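Long-range contacts in glucose-6-phosphate dehydrogenase (Trypanosoma cruzi, PDB 5AQ1), which catalyses the NADP-dependent oxidation of glucose 6-phosphate to 6-phosphogluconolactone, the first step of the oxidative pentose phosphate pathway: residues Leu53-Cys58 and Phe90-Asp95; Glu297-Leu302 and Val460-Ala465; Glu312-Gln317 and Glu495-Phe500. All blocks are in the same frame, centred on the assembly; numbering follows the deposited sequence.

Interaction 1 forms first along the chain, within the dinucleotide-binding domain, where the helix following the first strand meets the loop after helix 79-87 and closes a loop of 31 residues. Interactions 2 and 3 both lie in the C-terminal domain and cross: 297-302 and 312-317 come in turn, then their partners 460-465 and 495-500 in the same order, closing loops of 157 and 177 residues. Interaction 2 joins helix 291-302 to helix 460-479, whereas interaction 3 lays helix 495-504 against a strand of the large mixed sheet. Centres of interactions 2 and 3 are 27 Å apart, and none of the three touches another.

Interaction 1 (Leu53-Cys58 and Phe90-Asp95); sequences LFQLYC and FFTRLD
Phe54, near the C-terminal end of helix 43-58, faces Phe91 in an irregular loop, their CA atoms 7.2 Å apart. The helix follows the first strand of the Rossmann-like NAD-binding domain, and the loop joins helices 79-87 and 101-105. The two phenyl rings form an offset stack with centroids 4.5 Å apart and planes inclined by only 10°. The offset slides Phe54 CB over the middle of the Phe91 ring as a CH-pi contact, 4.0 Å from CB to the centroid, while Phe91 CD2 sits over the centre of the Phe54 ring. Phe54 CG is anti to its own amide nitrogen (chi1 173°), which swings the ring out toward the loop. On its other face lies Cys58 SG, displaced toward the rim, the sulfur that is disulfide-bonded to Cys99. Thr92 O lies at the Phe54 ring edge, in its plane, 4.0 Å from CE2. Thr92 O also accepts a weak hydrogen bond from Gln55 NE2 at 2.8 Å, bent to 127°; the Gln55 chain bends at chi2 to bring the amide there. Arg97 weakly bonds Gln55 OE1, so both ends of the amide engage the loop. Stacking and dispersion therefore carry most of the contact, a single bent bond adds limited direction, and the disulfide supplies a covalent tie between this helix and the chain just beyond the loop segment.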
ATOM      1  N   LEU B  53     -45.894   5.074   6.246  1.00 35.53           N
ATOM      2  CA  LEU B  53     -46.770   3.910   6.134  1.00 35.75           C
ATOM      3  C   LEU B  53     -47.628   3.971   4.871  1.00 36.57           C
ATOM      4  O   LEU B  53     -47.861   2.947   4.231  1.00 36.17           O
ATOM      5  CB  LEU B  53     -47.662   3.784   7.378  1.00 36.02           C
ATOM      6  CG  LEU B  53     -46.963   3.414   8.694  1.00 34.98           C
ATOM      7  CD1 LEU B  53     -47.875   3.665   9.885  1.00 35.14           C
ATOM      8  CD2 LEU B  53     -46.499   1.966   8.677  1.00 34.43           C
ATOM      9  N   PHE B  54     -48.098   5.169   4.519  1.00 38.22           N
ATOM     10  CA  PHE B  54     -48.863   5.364   3.282  1.00 40.34           C
ATOM     11  C   PHE B  54     -48.037   4.964   2.062  1.00 41.03           C
ATOM     12  O   PHE B  54     -48.518   4.234   1.194  1.00 41.92           O
ATOM     13  CB  PHE B  54     -49.329   6.818   3.150  1.00 41.51           C
ATOM     14  CG  PHE B  54     -49.975   7.136   1.828  1.00 43.80           C
ATOM     15  CD1 PHE B  54     -51.149   6.504   1.442  1.00 45.23           C
ATOM     16  CD2 PHE B  54     -49.417   8.075   0.972  1.00 45.98           C
ATOM     17  CE1 PHE B  54     -51.752   6.796   0.230  1.00 46.31           C
ATOM     18  CE2 PHE B  54     -50.016   8.374  -0.245  1.00 47.16           C
ATOM     19  CZ  PHE B  54     -51.185   7.733  -0.616  1.00 47.24           C
ATOM     20  N   GLN B  55     -46.794   5.436   2.007  1.00 40.81           N
ATOM     21  CA  GLN B  55     -45.897   5.106   0.900  1.00 41.16           C
ATOM     22  C   GLN B  55     -45.617   3.607   0.826  1.00 41.04           C
ATOM     23  O   GLN B  55     -45.574   3.036  -0.264  1.00 41.99           O
ATOM     24  CB  GLN B  55     -44.575   5.872   1.016  1.00 41.09           C
ATOM     25  CG  GLN B  55     -44.693   7.382   0.846  1.00 41.49           C
ATOM     26  CD  GLN B  55     -45.314   7.776  -0.480  1.00 43.02           C
ATOM     27  OE1 GLN B  55     -45.097   7.118  -1.496  1.00 43.05           O
ATOM     28  NE2 GLN B  55     -46.099   8.848  -0.475  1.00 45.53           N
ATOM     29  N   LEU B  56     -45.427   2.974   1.983  1.00 39.77           N
ATOM     30  CA  LEU B  56     -45.203   1.531   2.034  1.00 38.91           C
ATOM     31  C   LEU B  56     -46.422   0.761   1.537  1.00 40.23           C
ATOM     32  O   LEU B  56     -46.278  -0.251   0.854  1.00 40.13           O
ATOM     33  CB  LEU B  56     -44.837   1.077   3.451  1.00 38.04           C
ATOM     34  CG  LEU B  56     -43.462   1.486   3.982  1.00 37.13           C
ATOM     35  CD1 LEU B  56     -43.289   0.963   5.399  1.00 36.81           C
ATOM     36  CD2 LEU B  56     -42.339   0.985   3.085  1.00 36.08           C
ATOM     37  N   TYR B  57     -47.617   1.237   1.882  1.00 41.80           N
ATOM     38  CA  TYR B  57     -48.851   0.632   1.391  1.00 43.97           C
ATOM     39  C   TYR B  57     -48.908   0.715  -0.131  1.00 46.50           C
ATOM     40  O   TYR B  57     -49.151  -0.286  -0.799  1.00 46.48           O
ATOM     41  CB  TYR B  57     -50.072   1.321   2.003  1.00 44.50           C
ATOM     42  CG  TYR B  57     -51.393   0.661   1.663  1.00 45.96           C
ATOM     43  CD1 TYR B  57     -51.790  -0.510   2.303  1.00 45.93           C
ATOM     44  CD2 TYR B  57     -52.255   1.216   0.711  1.00 47.12           C
ATOM     45  CE1 TYR B  57     -52.999  -1.120   2.003  1.00 47.16           C
ATOM     46  CE2 TYR B  57     -53.469   0.615   0.405  1.00 48.72           C
ATOM     47  CZ  TYR B  57     -53.836  -0.553   1.053  1.00 49.11           C
ATOM     48  OH  TYR B  57     -55.037  -1.162   0.761  1.00 50.95           O
ATOM     49  N   CYS B  58     -48.659   1.909  -0.668  1.00 50.66           N
ATOM     50  CA  CYS B  58     -48.742   2.156  -2.110  1.00 55.08           C
ATOM     51  C   CYS B  58     -47.741   1.364  -2.946  1.00 53.71           C
ATOM     52  O   CYS B  58     -48.013   1.055  -4.105  1.00 53.52           O
ATOM     53  CB  CYS B  58     -48.560   3.644  -2.404  1.00 61.08           C
ATOM     54  SG  CYS B  58     -49.925   4.690  -1.856  1.00 74.16           S
ATOM     55  N   PHE B  90     -50.573  15.394   5.030  1.00 49.91           N
ATOM     56  CA  PHE B  90     -49.117  15.227   5.011  1.00 49.19           C
ATOM     57  C   PHE B  90     -48.616  14.141   4.053  1.00 48.44           C
ATOM     58  O   PHE B  90     -47.411  13.896   3.978  1.00 45.76           O
ATOM     59  CB  PHE B  90     -48.608  14.945   6.424  1.00 49.23           C
ATOM     60  CG  PHE B  90     -48.848  16.071   7.388  1.00 49.88           C
ATOM     61  CD1 PHE B  90     -50.022  16.133   8.123  1.00 50.42           C
ATOM     62  CD2 PHE B  90     -47.898  17.069   7.562  1.00 49.66           C
ATOM     63  CE1 PHE B  90     -50.247  17.170   9.012  1.00 51.43           C
ATOM     64  CE2 PHE B  90     -48.117  18.109   8.450  1.00 50.28           C
ATOM     65  CZ  PHE B  90     -49.293  18.159   9.178  1.00 51.06           C
ATOM     66  N   PHE B  91     -49.523  13.502   3.316  1.00 51.02           N
ATOM     67  CA  PHE B  91     -49.123  12.501   2.326  1.00 53.14           C
ATOM     68  C   PHE B  91     -48.597  13.194   1.074  1.00 57.59           C
ATOM     69  O   PHE B  91     -49.122  14.229   0.656  1.00 58.54           O
ATOM     70  CB  PHE B  91     -50.291  11.579   1.939  1.00 52.93           C
ATOM     71  CG  PHE B  91     -50.887  10.797   3.085  1.00 51.81           C
ATOM     72  CD1 PHE B  91     -50.272  10.734   4.338  1.00 50.97           C
ATOM     73  CD2 PHE B  91     -52.064  10.082   2.889  1.00 50.92           C
ATOM     74  CE1 PHE B  91     -50.842  10.004   5.368  1.00 50.84           C
ATOM     75  CE2 PHE B  91     -52.631   9.349   3.915  1.00 50.31           C
ATOM     76  CZ  PHE B  91     -52.021   9.308   5.155  1.00 50.06           C
ATOM     77  N   THR B  92     -47.567  12.608   0.474  1.00 62.55           N
ATOM     78  CA  THR B  92     -46.942  13.163  -0.721  1.00 68.80           C
ATOM     79  C   THR B  92     -47.045  12.170  -1.873  1.00 76.47           C
ATOM     80  O   THR B  92     -47.460  11.023  -1.680  1.00 75.80           O
ATOM     81  CB  THR B  92     -45.458  13.511  -0.473  1.00 68.75           C
ATOM     82  OG1 THR B  92     -44.694  12.312  -0.294  1.00 66.84           O
ATOM     83  CG2 THR B  92     -45.313  14.408   0.755  1.00 67.51           C
ATOM     84  N   ARG B  93     -46.669  12.630  -3.067  1.00 86.95           N
ATOM     85  CA  ARG B  93     -46.686  11.818  -4.284  1.00 93.39           C
ATOM     86  C   ARG B  93     -48.079  11.248  -4.572  1.00 96.42           C
ATOM     87  O   ARG B  93     -48.219  10.147  -5.112  1.00 98.77           O
ATOM     88  CB  ARG B  93     -45.646  10.693  -4.174  1.00 95.86           C
ATOM     89  CG  ARG B  93     -44.236  11.145  -3.764  1.00 95.62           C
ATOM     90  CD  ARG B  93     -43.143  10.526  -4.617  1.00 98.05           C
ATOM     91  NE  ARG B  93     -43.347   9.124  -4.950  1.00 99.86           N
ATOM     92  CZ  ARG B  93     -43.619   8.649  -6.170  1.00100.99           C
ATOM     93  NH1 ARG B  93     -43.779   9.443  -7.232  1.00101.51           N
ATOM     94  NH2 ARG B  93     -43.751   7.343  -6.325  1.00 98.39           N
ATOM     95  N   LEU B  94     -49.098  12.030  -4.223  1.00 99.16           N
ATOM     96  CA  LEU B  94     -50.491  11.635  -4.388  1.00107.84           C
ATOM     97  C   LEU B  94     -50.853  11.506  -5.864  1.00119.67           C
ATOM     98  O   LEU B  94     -51.463  10.520  -6.283  1.00122.10           O
ATOM     99  CB  LEU B  94     -51.410  12.662  -3.712  1.00107.82           C
ATOM    100  CG  LEU B  94     -51.446  12.623  -2.182  1.00105.05           C
ATOM    101  CD1 LEU B  94     -51.870  13.964  -1.600  1.00103.67           C
ATOM    102  CD2 LEU B  94     -52.373  11.517  -1.708  1.00105.39           C
ATOM    103  N   ASP B  95     -50.463  12.505  -6.650  1.00132.28           N
ATOM    104  CA  ASP B  95     -50.761  12.522  -8.078  1.00139.74           C
ATOM    105  C   ASP B  95     -49.840  11.606  -8.884  1.00143.02           C
ATOM    106  O   ASP B  95     -50.243  11.125  -9.933  1.00147.35           O
ATOM    107  CB  ASP B  95     -50.697  13.948  -8.633  1.00138.14           C
ATOM    108  CG  ASP B  95     -51.742  14.866  -8.022  1.00136.64           C
ATOM    109  OD1 ASP B  95     -52.650  14.384  -7.308  1.00135.20           O
ATOM    110  OD2 ASP B  95     -51.654  16.083  -8.262  1.00130.60           O
TER

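Interaction 2 (Glu297-Leu302 and Val460-Ala465); sequences EKVQVL and VDELDA
Lys298 NZ is gripped by three acceptors: Glu462 OE2 across the interface at 3.1 Å, a water at 2.6 Å, and Gln276 OE1 from helix 264-282. They belong to a helix-helix packing in the C-terminal domain, where the ends of helices 291-302 and 460-479 run nearly parallel, their short axes crossing at 22° and approaching to 9.1 Å. The ammonium forms a salt bridge on the syn side of Glu462 OE2, standing 22° out of the carboxylate plane. That water's oxygen is also 2.9 Å from Glu462 OE1, to which it can donate, though other acceptors compete for its protons. Gln276 completes the network by offering NE2 to Glu462 OE2 while its carbonyl takes Lys298, and Arg459 N bonds Glu462 OE1. Buried opposite charges are thus held by each other, by Gln276, by water and by a backbone N-H, an arrangement likely to keep both ionised. The glutamate gets there as a straight chain, CG anti to the backbone nitrogen (chi1 -173°); the lysine crosses it obliquely.

The remaining contacts are mainly van der Waals: Val299 points at the second helix and sets CG2 against the Glu462 backbone, 3.6 Å from its CA. The same methyl touches the carboxylate of Asp461, whose side chain crosses the valine at about a right angle and is paired with Arg459 through a salt bridge. One turn on, Leu302 CB meets Ala465 CB at 3.8 Å. Here a second water ties the helices together, donating one hydrogen to Leu302 O and the other to Ala465 O, each at 2.8 Å.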
ATOM      1  N   GLU B 297     -18.918  -4.271  13.946  1.00 33.72           N
ATOM      2  CA  GLU B 297     -17.844  -3.407  13.448  1.00 34.03           C
ATOM      3  C   GLU B 297     -18.062  -1.946  13.814  1.00 33.37           C
ATOM      4  O   GLU B 297     -17.103  -1.222  14.084  1.00 32.25           O
ATOM      5  CB  GLU B 297     -17.681  -3.536  11.929  1.00 34.60           C
ATOM      6  CG  GLU B 297     -17.219  -4.902  11.442  1.00 35.60           C
ATOM      7  CD  GLU B 297     -15.916  -5.371  12.069  1.00 36.55           C
ATOM      8  OE1 GLU B 297     -15.097  -4.528  12.493  1.00 37.85           O
ATOM      9  OE2 GLU B 297     -15.705  -6.598  12.124  1.00 37.72           O
ATOM     10  N   LYS B 298     -19.318  -1.512  13.813  1.00 33.11           N
ATOM     11  CA  LYS B 298     -19.650  -0.141  14.191  1.00 33.32           C
ATOM     12  C   LYS B 298     -19.322   0.105  15.664  1.00 33.46           C
ATOM     13  O   LYS B 298     -18.755   1.139  16.008  1.00 34.93           O
ATOM     14  CB  LYS B 298     -21.123   0.158  13.906  1.00 33.42           C
ATOM     15  CG  LYS B 298     -21.471   0.145  12.426  1.00 33.78           C
ATOM     16  CD  LYS B 298     -22.973   0.155  12.186  1.00 34.39           C
ATOM     17  CE  LYS B 298     -23.564   1.535  12.404  1.00 35.45           C
ATOM     18  NZ  LYS B 298     -25.050   1.525  12.312  1.00 37.18           N
ATOM     19  N   VAL B 299     -19.653  -0.855  16.523  1.00 32.90           N
ATOM     20  CA  VAL B 299     -19.331  -0.753  17.943  1.00 33.40           C
ATOM     21  C   VAL B 299     -17.821  -0.769  18.151  1.00 33.55           C
ATOM     22  O   VAL B 299     -17.290   0.013  18.938  1.00 34.23           O
ATOM     23  CB  VAL B 299     -19.962  -1.898  18.767  1.00 33.91           C
ATOM     24  CG1 VAL B 299     -19.466  -1.869  20.208  1.00 34.24           C
ATOM     25  CG2 VAL B 299     -21.479  -1.802  18.744  1.00 33.96           C
ATOM     26  N   GLN B 300     -17.145  -1.671  17.444  1.00 34.16           N
ATOM     27  CA  GLN B 300     -15.700  -1.853  17.566  1.00 34.61           C
ATOM     28  C   GLN B 300     -14.940  -0.552  17.333  1.00 34.60           C
ATOM     29  O   GLN B 300     -14.082  -0.188  18.130  1.00 34.14           O
ATOM     30  CB  GLN B 300     -15.237  -2.924  16.574  1.00 35.51           C
ATOM     31  CG  GLN B 300     -13.745  -3.231  16.574  1.00 37.16           C
ATOM     32  CD  GLN B 300     -13.234  -3.699  17.916  1.00 38.11           C
ATOM     33  OE1 GLN B 300     -13.972  -4.295  18.686  1.00 39.60           O
ATOM     34  NE2 GLN B 300     -11.966  -3.432  18.203  1.00 39.40           N
ATOM     35  N   VAL B 301     -15.266   0.143  16.246  1.00 35.49           N
ATOM     36  CA  VAL B 301     -14.573   1.382  15.891  1.00 36.15           C
ATOM     37  C   VAL B 301     -14.945   2.545  16.815  1.00 37.06           C
ATOM     38  O   VAL B 301     -14.086   3.362  17.157  1.00 38.55           O
ATOM     39  CB  VAL B 301     -14.769   1.767  14.396  1.00 35.54           C
ATOM     40  CG1 VAL B 301     -16.182   2.258  14.107  1.00 35.36           C
ATOM     41  CG2 VAL B 301     -13.756   2.825  13.983  1.00 35.36           C
ATOM     42  N   LEU B 302     -16.205   2.621  17.229  1.00 37.26           N
ATOM     43  CA  LEU B 302     -16.627   3.688  18.138  1.00 39.44           C
ATOM     44  C   LEU B 302     -15.917   3.608  19.491  1.00 40.39           C
ATOM     45  O   LEU B 302     -15.617   4.639  20.095  1.00 39.98           O
ATOM     46  CB  LEU B 302     -18.147   3.687  18.337  1.00 40.16           C
ATOM     47  CG  LEU B 302     -19.012   4.239  17.195  1.00 41.04           C
ATOM     48  CD1 LEU B 302     -20.463   4.282  17.640  1.00 41.77           C
ATOM     49  CD2 LEU B 302     -18.565   5.620  16.734  1.00 41.78           C
ATOM     50  N   VAL B 460     -27.753  -1.615  21.763  1.00 32.93           N
ATOM     51  CA  VAL B 460     -27.575  -1.113  23.127  1.00 33.95           C
ATOM     52  C   VAL B 460     -26.124  -0.711  23.418  1.00 34.44           C
ATOM     53  O   VAL B 460     -25.878   0.331  24.022  1.00 34.02           O
ATOM     54  CB  VAL B 460     -28.105  -2.117  24.190  1.00 34.58           C
ATOM     55  CG1 VAL B 460     -27.322  -3.425  24.188  1.00 34.66           C
ATOM     56  CG2 VAL B 460     -28.094  -1.490  25.580  1.00 34.84           C
ATOM     57  N   ASP B 461     -25.175  -1.532  22.972  1.00 35.25           N
ATOM     58  CA  ASP B 461     -23.748  -1.267  23.193  1.00 35.45           C
ATOM     59  C   ASP B 461     -23.214  -0.194  22.240  1.00 35.19           C
ATOM     60  O   ASP B 461     -22.315   0.566  22.595  1.00 36.68           O
ATOM     61  CB  ASP B 461     -22.919  -2.563  23.103  1.00 34.95           C
ATOM     62  CG  ASP B 461     -23.037  -3.262  21.750  1.00 34.79           C
ATOM     63  OD1 ASP B 461     -24.055  -3.075  21.043  1.00 33.56           O
ATOM     64  OD2 ASP B 461     -22.105  -4.018  21.396  1.00 34.89           O
ATOM     65  N   GLU B 462     -23.777  -0.143  21.036  1.00 35.48           N
ATOM     66  CA  GLU B 462     -23.501   0.922  20.062  1.00 35.36           C
ATOM     67  C   GLU B 462     -23.853   2.295  20.632  1.00 35.12           C
ATOM     68  O   GLU B 462     -23.104   3.256  20.475  1.00 37.35           O
ATOM     69  CB  GLU B 462     -24.311   0.650  18.791  1.00 34.76           C
ATOM     70  CG  GLU B 462     -24.038   1.555  17.606  1.00 36.01           C
ATOM     71  CD  GLU B 462     -24.850   1.153  16.378  1.00 37.22           C
ATOM     72  OE1 GLU B 462     -25.490   0.081  16.402  1.00 37.61           O
ATOM     73  OE2 GLU B 462     -24.847   1.909  15.379  1.00 37.56           O
ATOM     74  N   LEU B 463     -24.998   2.370  21.299  1.00 35.31           N
ATOM     75  CA  LEU B 463     -25.459   3.597  21.940  1.00 36.52           C
ATOM     76  C   LEU B 463     -24.514   4.052  23.060  1.00 36.96           C
ATOM     77  O   LEU B 463     -24.157   5.228  23.136  1.00 35.48           O
ATOM     78  CB  LEU B 463     -26.860   3.377  22.508  1.00 37.54           C
ATOM     79  CG  LEU B 463     -27.639   4.591  23.011  1.00 38.24           C
ATOM     80  CD1 LEU B 463     -28.069   5.530  21.888  1.00 37.79           C
ATOM     81  CD2 LEU B 463     -28.839   4.068  23.776  1.00 39.44           C
ATOM     82  N   ASP B 464     -24.129   3.110  23.920  1.00 37.72           N
ATOM     83  CA  ASP B 464     -23.179   3.354  25.014  1.00 37.56           C
ATOM     84  C   ASP B 464     -21.834   3.897  24.514  1.00 37.23           C
ATOM     85  O   ASP B 464     -21.273   4.813  25.111  1.00 38.43           O
ATOM     86  CB  ASP B 464     -22.942   2.060  25.809  1.00 37.47           C
ATOM     87  CG  ASP B 464     -21.927   2.237  26.937  1.00 38.26           C
ATOM     88  OD1 ASP B 464     -22.266   2.866  27.956  1.00 39.82           O
ATOM     89  OD2 ASP B 464     -20.789   1.742  26.809  1.00 36.16           O
ATOM     90  N   ALA B 465     -21.319   3.316  23.434  1.00 35.95           N
ATOM     91  CA  ALA B 465     -20.049   3.748  22.853  1.00 35.30           C
ATOM     92  C   ALA B 465     -20.113   5.199  22.379  1.00 35.29           C
ATOM     93  O   ALA B 465     -19.149   5.954  22.536  1.00 35.26           O
ATOM     94  CB  ALA B 465     -19.656   2.834  21.705  1.00 34.02           C
TER
HETATM   95  O   HOH W   1     -26.504  -0.118  13.712  1.00 39.10           O
HETATM   96  O   HOH W   2     -16.531   4.986  22.713  1.00 32.43           O

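Interaction 3 (Glu312-Gln317 and Glu495-Phe500); sequences ECVLGQ and EEAQEF
The Phe500 ring meets the strand obliquely: its far end, CZ, comes to the peptide joining Glu312 and Cys313, 3.4 Å from Glu312 C, and Val314 CG2 lies beside its near end. This is helix-on-sheet packing in the C-terminal domain. Helix 495-504 lies against strand 313-319 of the large mixed sheet, nearly antiparallel to it, the short axes 160° apart in direction and 8.5 Å apart at closest approach. Strands 344-349 and 484-488 flank 313-319 and share in the cover: Phe500 also touches Val346 and Arg348, Ala497 touches Phe344, and Val314 and Glu496 both reach Leu485.

Val314 is the centre of the contact. Its side chain points at the helix, whereas Cys313 and Leu315 on either side of it direct CB away. The two methyls divide the work. CG2 packs on Phe500 CB at 3.6 Å and is almost as near CG, while CG1 lies against Ala497, 4.2 Å from its CB. The CA atoms of Val314 and Ala497 stand 5.8 Å apart, the small alanine allowing helix and strand this approach. Phe500 CG is anti to its backbone nitrogen (chi1 177°), which sends the ring along the strand toward Glu312; the phenylalanine and valine side chains run alongside one another, pointing opposite ways.

No hydrogen bond joins the two segments, so they are held by van der Waals packing, of the ring on a peptide as well as of apolar side chains. Glu312 turns its carboxylate away toward strand 344-349 and the residue following it, where OE2 is hydrogen-bonded to His350 and forms a salt bridge with Arg348, while Glu312 CB remains 4.4 Å from Phe500 CZ.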
ATOM      1  N   GLU B 312     -10.349  20.853  21.768  1.00 46.09           N
ATOM      2  CA  GLU B 312     -10.531  20.513  20.362  1.00 45.90           C
ATOM      3  C   GLU B 312     -11.979  20.691  19.911  1.00 44.16           C
ATOM      4  O   GLU B 312     -12.543  19.829  19.238  1.00 41.95           O
ATOM      5  CB  GLU B 312     -10.049  19.080  20.114  1.00 47.40           C
ATOM      6  CG  GLU B 312      -8.561  18.888  20.369  1.00 48.84           C
ATOM      7  CD  GLU B 312      -8.078  17.492  20.028  1.00 49.55           C
ATOM      8  OE1 GLU B 312      -8.563  16.524  20.653  1.00 50.62           O
ATOM      9  OE2 GLU B 312      -7.209  17.362  19.137  1.00 49.16           O
ATOM     10  N   CYS B 313     -12.584  21.815  20.289  1.00 45.16           N
ATOM     11  CA  CYS B 313     -13.917  22.162  19.803  1.00 45.31           C
ATOM     12  C   CYS B 313     -14.166  23.668  19.805  1.00 44.93           C
ATOM     13  O   CYS B 313     -13.524  24.412  20.549  1.00 45.77           O
ATOM     14  CB  CYS B 313     -15.005  21.461  20.626  1.00 46.32           C
ATOM     15  SG  CYS B 313     -15.539  22.350  22.105  1.00 50.31           S
ATOM     16  N   VAL B 314     -15.093  24.099  18.951  1.00 43.44           N
ATOM     17  CA  VAL B 314     -15.586  25.475  18.944  1.00 43.78           C
ATOM     18  C   VAL B 314     -17.108  25.436  19.005  1.00 42.54           C
ATOM     19  O   VAL B 314     -17.750  24.825  18.154  1.00 42.54           O
ATOM     20  CB  VAL B 314     -15.146  26.248  17.686  1.00 44.10           C
ATOM     21  CG1 VAL B 314     -15.745  27.649  17.683  1.00 44.90           C
ATOM     22  CG2 VAL B 314     -13.627  26.320  17.613  1.00 44.32           C
ATOM     23  N   LEU B 315     -17.668  26.088  20.018  1.00 42.19           N
ATOM     24  CA  LEU B 315     -19.108  26.114  20.240  1.00 42.06           C
ATOM     25  C   LEU B 315     -19.692  27.451  19.819  1.00 42.77           C
ATOM     26  O   LEU B 315     -19.010  28.479  19.861  1.00 43.52           O
ATOM     27  CB  LEU B 315     -19.418  25.866  21.719  1.00 42.81           C
ATOM     28  CG  LEU B 315     -19.705  24.429  22.157  1.00 42.43           C
ATOM     29  CD1 LEU B 315     -18.868  23.403  21.411  1.00 41.22           C
ATOM     30  CD2 LEU B 315     -19.489  24.310  23.657  1.00 44.04           C
ATOM     31  N   GLY B 316     -20.965  27.430  19.433  1.00 41.99           N
ATOM     32  CA  GLY B 316     -21.670  28.637  19.031  1.00 42.13           C
ATOM     33  C   GLY B 316     -23.130  28.643  19.444  1.00 42.20           C
ATOM     34  O   GLY B 316     -23.752  27.593  19.596  1.00 39.70           O
ATOM     35  N   GLN B 317     -23.668  29.848  19.614  1.00 44.69           N
ATOM     36  CA  GLN B 317     -25.076  30.066  19.954  1.00 45.94           C
ATOM     37  C   GLN B 317     -25.570  31.245  19.124  1.00 46.36           C
ATOM     38  O   GLN B 317     -25.019  32.344  19.230  1.00 46.20           O
ATOM     39  CB  GLN B 317     -25.204  30.369  21.449  1.00 47.45           C
ATOM     40  CG  GLN B 317     -26.623  30.478  21.970  1.00 48.25           C
ATOM     41  CD  GLN B 317     -26.664  31.001  23.393  1.00 49.90           C
ATOM     42  OE1 GLN B 317     -26.452  32.189  23.629  1.00 51.02           O
ATOM     43  NE2 GLN B 317     -26.932  30.117  24.349  1.00 50.47           N
ATOM     44  N   GLU B 495     -16.491  33.025  13.287  1.00 61.96           N
ATOM     45  CA  GLU B 495     -15.297  33.061  12.431  1.00 64.27           C
ATOM     46  C   GLU B 495     -14.216  32.078  12.876  1.00 60.45           C
ATOM     47  O   GLU B 495     -13.555  31.454  12.043  1.00 59.12           O
ATOM     48  CB  GLU B 495     -14.711  34.477  12.365  1.00 68.40           C
ATOM     49  CG  GLU B 495     -15.504  35.422  11.469  1.00 72.35           C
ATOM     50  CD  GLU B 495     -14.825  36.765  11.269  1.00 77.03           C
ATOM     51  OE1 GLU B 495     -13.592  36.794  11.048  1.00 80.58           O
ATOM     52  OE2 GLU B 495     -15.525  37.799  11.332  1.00 76.47           O
ATOM     53  N   GLU B 496     -14.056  31.924  14.187  1.00 59.10           N
ATOM     54  CA  GLU B 496     -12.997  31.064  14.725  1.00 59.65           C
ATOM     55  C   GLU B 496     -13.293  29.568  14.550  1.00 55.93           C
ATOM     56  O   GLU B 496     -12.413  28.737  14.768  1.00 56.04           O
ATOM     57  CB  GLU B 496     -12.631  31.414  16.186  1.00 61.10           C
ATOM     58  CG  GLU B 496     -13.770  31.775  17.129  1.00 63.42           C
ATOM     59  CD  GLU B 496     -14.175  33.245  17.075  1.00 66.23           C
ATOM     60  OE1 GLU B 496     -13.540  34.084  17.756  1.00 64.92           O
ATOM     61  OE2 GLU B 496     -15.138  33.560  16.347  1.00 63.93           O
ATOM     62  N   ALA B 497     -14.516  29.230  14.146  1.00 54.04           N
ATOM     63  CA  ALA B 497     -14.827  27.875  13.701  1.00 52.13           C
ATOM     64  C   ALA B 497     -14.071  27.542  12.418  1.00 53.46           C
ATOM     65  O   ALA B 497     -13.533  26.448  12.281  1.00 54.71           O
ATOM     66  CB  ALA B 497     -16.321  27.709  13.490  1.00 51.80           C
ATOM     67  N   GLN B 498     -14.024  28.486  11.481  1.00 57.64           N
ATOM     68  CA  GLN B 498     -13.288  28.283  10.227  1.00 61.06           C
ATOM     69  C   GLN B 498     -11.785  28.179  10.447  1.00 56.91           C
ATOM     70  O   GLN B 498     -11.116  27.378   9.799  1.00 54.53           O
ATOM     71  CB  GLN B 498     -13.582  29.405   9.222  1.00 68.44           C
ATOM     72  CG  GLN B 498     -14.992  29.375   8.645  1.00 74.59           C
ATOM     73  CD  GLN B 498     -15.321  28.063   7.943  1.00 77.35           C
ATOM     74  OE1 GLN B 498     -14.435  27.387   7.410  1.00 76.07           O
ATOM     75  NE2 GLN B 498     -16.600  27.696   7.945  1.00 77.65           N
ATOM     76  N   GLU B 499     -11.259  28.992  11.357  1.00 56.44           N
ATOM     77  CA  GLU B 499      -9.842  28.937  11.693  1.00 55.65           C
ATOM     78  C   GLU B 499      -9.507  27.614  12.382  1.00 51.62           C
ATOM     79  O   GLU B 499      -8.470  27.014  12.106  1.00 50.18           O
ATOM     80  CB  GLU B 499      -9.447  30.129  12.573  1.00 58.94           C
ATOM     81  CG  GLU B 499      -7.969  30.198  12.947  1.00 61.95           C
ATOM     82  CD  GLU B 499      -7.029  30.114  11.752  1.00 63.56           C
ATOM     83  OE1 GLU B 499      -7.402  30.560  10.642  1.00 66.20           O
ATOM     84  OE2 GLU B 499      -5.903  29.603  11.927  1.00 62.18           O
ATOM     85  N   PHE B 500     -10.394  27.159  13.263  1.00 49.05           N
ATOM     86  CA  PHE B 500     -10.232  25.858  13.913  1.00 47.56           C
ATOM     87  C   PHE B 500     -10.209  24.719  12.892  1.00 44.73           C
ATOM     88  O   PHE B 500      -9.403  23.797  13.009  1.00 42.03           O
ATOM     89  CB  PHE B 500     -11.342  25.621  14.939  1.00 47.60           C
ATOM     90  CG  PHE B 500     -11.282  24.270  15.595  1.00 47.93           C
ATOM     91  CD1 PHE B 500     -10.313  23.989  16.546  1.00 49.27           C
ATOM     92  CD2 PHE B 500     -12.193  23.275  15.256  1.00 47.47           C
ATOM     93  CE1 PHE B 500     -10.252  22.742  17.151  1.00 49.84           C
ATOM     94  CE2 PHE B 500     -12.139  22.029  15.858  1.00 48.02           C
ATOM     95  CZ  PHE B 500     -11.167  21.761  16.807  1.00 49.49           C
TER